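Local coordinates for protein phage integrase (Pectobacterium atrosepticum, PDB 3JU0) that probably binds arm-type DNA sites through this N-terminal domain, as part of a phage-family integrase associated with DNA recombination and integration, at residues 9-14 / 34-39; 24-29 / 62-67. All coordinates share one frame; numbering follows the deposited sequence.

Overall arrangement
From the N terminus the chain runs through helix 5-10, then lays down four antiparallel strands in simple up-and-down order, 18-23, 26-30, 36-44 and 47-56, before helix 61-76 packs against the sheet. Contact 1 (9-14 with 34-39) closes a loop over the first two strands and ties the end of the short N-terminal helix to the start of strand 36-44. Contact 2 (24-29 with 62-67) starts within that loop and finishes beyond it, so the two cross along the chain; it joins strand 26-30 to the long helix. Their centres lie about 13 Å apart. Strands 26-30 and 36-44 are sheet neighbours, and Trp38 packs on Ala64 between the two contacts.

Contact 1. Residues 9-14 / 34-39; sequences KNAKSL and GSKYWR
Lys36 reaches from the start of strand 36-44 to the end of helix 5-10 and lays the last part of its side chain beside Ala11. Its CE sits 4.1 Å from Ala11 CB, a loose van der Waals contact beside the ammonium group. There Lys36 NZ donates a hydrogen bond of 2.9 Å to Ala11 O, arriving in the carbonyl plane on a lone pair with a C=O...N angle of 137°. Lys9 O is almost as near, 3.0 Å from Lys36 NZ, but the angle is too poor for a hydrogen bond; Val8 O supplies a second acceptor instead. The ammonium is thus gripped by two carbonyls where the chain leaves the helix, Ala11 being the first residue with non-helical backbone angles. A positive charge here would probably be favourable, since it faces the carbonyl end of the helix dipole. The reach depends on an almost straight chain: beyond CG every torsion is near 180°, with chi2 at 174°. Tyr56 of strand 47-56 is touched by both Lys9 and Lys36, while Leu28 of strand 26-30 meets Lys36. Ala11 is buried against Tyr18 and Leu20 of strand 18-23 and Val30 of strand 26-30, so the contact fastens the N-terminal helix end to the four-stranded sheet of this arm-type binding domain.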
# COMPACT_ATOMS: atom_id res chain seq x y z
N LYS A 9 2.91 -13.35 0.23
CA LYS A 9 3.84 -14.05 1.12
C LYS A 9 4.97 -14.69 0.34
O LYS A 9 6.14 -14.64 0.78
CB LYS A 9 3.08 -15.12 1.92
CG LYS A 9 3.90 -15.82 2.96
CD LYS A 9 3.03 -16.85 3.64
CE LYS A 9 3.50 -17.17 5.05
NZ LYS A 9 4.90 -16.68 5.16
N ASN A 10 4.62 -15.32 -0.80
CA ASN A 10 5.58 -16.13 -1.51
C ASN A 10 6.49 -15.36 -2.52
O ASN A 10 7.48 -15.93 -3.04
CB ASN A 10 4.84 -17.25 -2.20
CG ASN A 10 4.20 -18.24 -1.22
OD1 ASN A 10 4.66 -18.44 -0.09
ND2 ASN A 10 3.19 -18.94 -1.70
N ALA A 11 6.19 -14.09 -2.78
CA ALA A 11 7.00 -13.28 -3.64
C ALA A 11 8.43 -13.22 -3.11
O ALA A 11 8.64 -13.00 -1.92
CB ALA A 11 6.42 -11.88 -3.81
N LYS A 12 9.42 -13.46 -3.98
CA LYS A 12 10.83 -13.42 -3.57
C LYS A 12 11.53 -12.22 -4.17
O LYS A 12 11.15 -11.75 -5.24
CB LYS A 12 11.54 -14.71 -4.01
CG LYS A 12 10.74 -15.33 -5.15
CD LYS A 12 9.40 -14.56 -5.21
CE LYS A 12 8.72 -14.57 -6.54
NZ LYS A 12 9.29 -13.57 -7.43
N SER A 13 12.52 -11.68 -3.50
CA SER A 13 13.27 -10.57 -4.04
C SER A 13 14.11 -11.00 -5.22
O SER A 13 14.62 -12.14 -5.25
CB SER A 13 14.13 -9.89 -3.02
OG SER A 13 15.00 -10.84 -2.50
N LEU A 14 14.30 -10.07 -6.12
CA LEU A 14 15.17 -10.22 -7.27
C LEU A 14 16.30 -9.22 -7.17
O LEU A 14 16.52 -8.64 -6.11
CB LEU A 14 14.33 -10.08 -8.55
CG LEU A 14 13.30 -11.15 -8.74
CD1 LEU A 14 12.46 -10.87 -9.99
CD2 LEU A 14 14.01 -12.47 -8.98
N GLY A 34 14.87 -7.17 0.58
CA GLY A 34 14.06 -8.15 1.19
C GLY A 34 12.71 -7.63 1.77
O GLY A 34 11.79 -8.38 2.06
N SER A 35 12.60 -6.35 1.80
CA SER A 35 11.40 -5.76 2.35
C SER A 35 10.30 -5.63 1.30
O SER A 35 10.59 -5.64 0.10
CB SER A 35 11.73 -4.39 2.91
OG SER A 35 12.52 -4.49 4.09
N LYS A 36 9.05 -5.58 1.79
CA LYS A 36 7.83 -5.56 0.94
C LYS A 36 6.95 -4.36 1.36
O LYS A 36 6.56 -4.31 2.52
CB LYS A 36 7.11 -6.90 1.08
CG LYS A 36 7.77 -8.08 0.41
CD LYS A 36 7.11 -9.37 0.69
CE LYS A 36 7.69 -10.48 -0.16
NZ LYS A 36 7.20 -11.86 0.26
N TYR A 37 6.79 -3.41 0.43
CA TYR A 37 6.20 -2.13 0.69
C TYR A 37 4.87 -1.99 -0.01
O TYR A 37 4.80 -2.21 -1.19
CB TYR A 37 7.10 -0.94 0.23
CG TYR A 37 8.49 -0.93 0.77
CD1 TYR A 37 9.49 -1.69 0.19
CD2 TYR A 37 8.84 -0.10 1.80
CE1 TYR A 37 10.78 -1.68 0.66
CE2 TYR A 37 10.14 -0.10 2.30
CZ TYR A 37 11.12 -0.91 1.78
OH TYR A 37 12.44 -0.84 2.25
N TRP A 38 3.83 -1.57 0.71
CA TRP A 38 2.55 -1.24 0.05
C TRP A 38 2.59 0.22 -0.39
O TRP A 38 2.94 1.11 0.39
CB TRP A 38 1.39 -1.40 0.98
CG TRP A 38 1.18 -2.80 1.48
CD1 TRP A 38 1.43 -3.27 2.73
CD2 TRP A 38 0.73 -3.90 0.71
NE1 TRP A 38 1.09 -4.60 2.80
CE2 TRP A 38 0.64 -5.01 1.57
CE3 TRP A 38 0.36 -4.06 -0.63
CZ2 TRP A 38 0.26 -6.30 1.11
CZ3 TRP A 38 -0.07 -5.34 -1.06
CH2 TRP A 38 -0.13 -6.41 -0.18
N ARG A 39 2.20 0.43 -1.63
CA ARG A 39 2.21 1.77 -2.24
C ARG A 39 0.95 2.03 -3.01
O ARG A 39 0.42 1.13 -3.68
CB ARG A 39 3.38 1.93 -3.21
CG ARG A 39 4.73 1.98 -2.56
CD ARG A 39 4.83 1.51 -1.27
NE ARG A 39 5.91 2.26 -0.64
CZ ARG A 39 6.16 2.35 0.67
NH1 ARG A 39 5.39 1.77 1.72
NH2 ARG A 39 7.21 3.05 0.89

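Contact 2. Residues 24-29 / 62-67; sequences FGMHLL and ADARQR
Met26 and Ala64 make the apolar heart of this contact, where strand 26-30 faces helix 61-76. Both the sulfur and the terminal methyl of the methionine lie against the alanine: Met26 SD is 3.8 Å from Ala64 CB, and CE touches the same methyl. Met26 CG lies anti to the backbone N (chi1 -166°), the next torsion is extended, and a bend at chi3 (77°) turns CE along the helix surface. That methyl also reaches the aliphatic stem of Arg65, with Met26 CE 3.9 Å from Arg65 CG, and the two side chains cross at about a right angle.

A second kind of approach involves the helix backbone. Met26 SD comes within 3.5 Å of Ala64 O, a van der Waals meeting of sulfur and carbonyl oxygen, so the thioether rests on the peptide group as well as on the methyl.

Among the residues that touch, the charged one is Arg65, and its polar end works beyond the two segments. While CG packs on the methionine, the chain runs on extended to NE, and NH2 forms a salt bridge with Asp22 of strand 18-23. One residue therefore offers its stem to the buried interface and its guanidinium to edge strand 18-23.

Strand and helix come nearest at Met26 and Arg65, whose CA atoms are 8.0 Å apart. Trp38 of strand 36-44 packs on both Met26 and Ala64, and Leu53 of strand 47-56 also touches Met26; together they form part of the core between helix 61-76 and the antiparallel sheet.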
# COMPACT_ATOMS: atom_id res chain seq x y z
N PHE A 24 -6.61 -0.64 -8.68
CA PHE A 24 -6.97 0.61 -8.11
C PHE A 24 -5.79 1.47 -7.73
O PHE A 24 -5.88 2.32 -6.84
CB PHE A 24 -7.95 0.40 -6.96
CG PHE A 24 -9.15 -0.38 -7.32
CD1 PHE A 24 -9.24 -1.72 -7.04
CD2 PHE A 24 -10.22 0.26 -7.97
CE1 PHE A 24 -10.35 -2.45 -7.39
CE2 PHE A 24 -11.33 -0.47 -8.34
CZ PHE A 24 -11.42 -1.80 -8.01
N GLY A 25 -4.63 1.32 -8.39
CA GLY A 25 -3.50 2.16 -8.10
C GLY A 25 -2.57 1.58 -7.06
O GLY A 25 -1.51 2.14 -6.82
N MET A 26 -3.00 0.51 -6.41
CA MET A 26 -2.14 -0.08 -5.33
C MET A 26 -1.26 -1.20 -5.80
O MET A 26 -1.68 -2.04 -6.62
CB MET A 26 -2.98 -0.54 -4.16
CG MET A 26 -2.11 -0.79 -2.96
SD MET A 26 -3.04 -1.31 -1.51
CE MET A 26 -3.41 -3.03 -1.88
N HIS A 27 -0.05 -1.24 -5.30
CA HIS A 27 0.88 -2.32 -5.63
C HIS A 27 1.70 -2.65 -4.41
O HIS A 27 1.84 -1.86 -3.47
CB HIS A 27 1.79 -1.99 -6.78
CG HIS A 27 2.66 -0.79 -6.63
ND1 HIS A 27 3.95 -0.81 -6.14
CD2 HIS A 27 2.44 0.47 -7.03
CE1 HIS A 27 4.46 0.42 -6.19
NE2 HIS A 27 3.57 1.20 -6.75
N LEU A 28 2.25 -3.86 -4.43
CA LEU A 28 3.33 -4.25 -3.51
C LEU A 28 4.66 -4.05 -4.22
O LEU A 28 4.87 -4.56 -5.30
CB LEU A 28 3.13 -5.71 -3.11
CG LEU A 28 4.07 -6.27 -2.06
CD1 LEU A 28 3.60 -5.72 -0.72
CD2 LEU A 28 4.08 -7.76 -2.11
N LEU A 29 5.58 -3.34 -3.59
CA LEU A 29 6.94 -3.20 -4.04
C LEU A 29 7.77 -4.23 -3.31
O LEU A 29 7.85 -4.22 -2.06
CB LEU A 29 7.44 -1.77 -3.78
CG LEU A 29 8.83 -1.46 -4.33
CD1 LEU A 29 8.81 -1.38 -5.92
CD2 LEU A 29 9.29 -0.17 -3.75
N ALA A 62 -5.22 -7.36 3.21
CA ALA A 62 -6.50 -6.77 3.63
C ALA A 62 -6.33 -5.40 4.26
O ALA A 62 -7.11 -4.45 4.00
CB ALA A 62 -7.25 -7.69 4.53
N ASP A 63 -5.35 -5.26 5.15
CA ASP A 63 -5.06 -4.00 5.76
C ASP A 63 -4.66 -2.92 4.71
O ASP A 63 -5.09 -1.77 4.76
CB ASP A 63 -3.90 -4.11 6.73
CG ASP A 63 -4.12 -4.97 7.95
OD1 ASP A 63 -5.25 -4.96 8.51
OD2 ASP A 63 -3.05 -5.56 8.41
N ALA A 64 -3.88 -3.31 3.73
CA ALA A 64 -3.43 -2.43 2.69
C ALA A 64 -4.61 -1.94 1.83
O ALA A 64 -4.69 -0.77 1.53
CB ALA A 64 -2.40 -3.08 1.82
N ARG A 65 -5.52 -2.83 1.51
CA ARG A 65 -6.75 -2.46 0.77
C ARG A 65 -7.58 -1.50 1.61
O ARG A 65 -8.16 -0.55 1.04
CB ARG A 65 -7.53 -3.69 0.32
CG ARG A 65 -6.84 -4.52 -0.69
CD ARG A 65 -7.54 -5.79 -1.01
NE ARG A 65 -6.94 -6.47 -2.13
CZ ARG A 65 -7.07 -7.77 -2.37
NH1 ARG A 65 -7.74 -8.53 -1.53
NH2 ARG A 65 -6.48 -8.27 -3.41
N GLN A 66 -7.63 -1.68 2.94
CA GLN A 66 -8.37 -0.74 3.80
C GLN A 66 -7.74 0.62 3.79
O GLN A 66 -8.44 1.67 3.72
CB GLN A 66 -8.41 -1.33 5.24
CG GLN A 66 -8.99 -0.41 6.26
CD GLN A 66 -10.40 -0.08 6.01
OE1 GLN A 66 -10.87 0.98 6.47
NE2 GLN A 66 -11.11 -0.93 5.27
N ARG A 67 -6.41 0.66 3.83
CA ARG A 67 -5.68 1.94 3.80
C ARG A 67 -5.80 2.62 2.44
O ARG A 67 -5.93 3.82 2.35
CB ARG A 67 -4.20 1.76 4.16
CG ARG A 67 -4.01 1.32 5.66
CD ARG A 67 -2.58 1.16 5.99
NE ARG A 67 -2.53 0.72 7.41
CZ ARG A 67 -1.45 0.82 8.17
NH1 ARG A 67 -0.31 1.26 7.63
NH2 ARG A 67 -1.50 0.48 9.46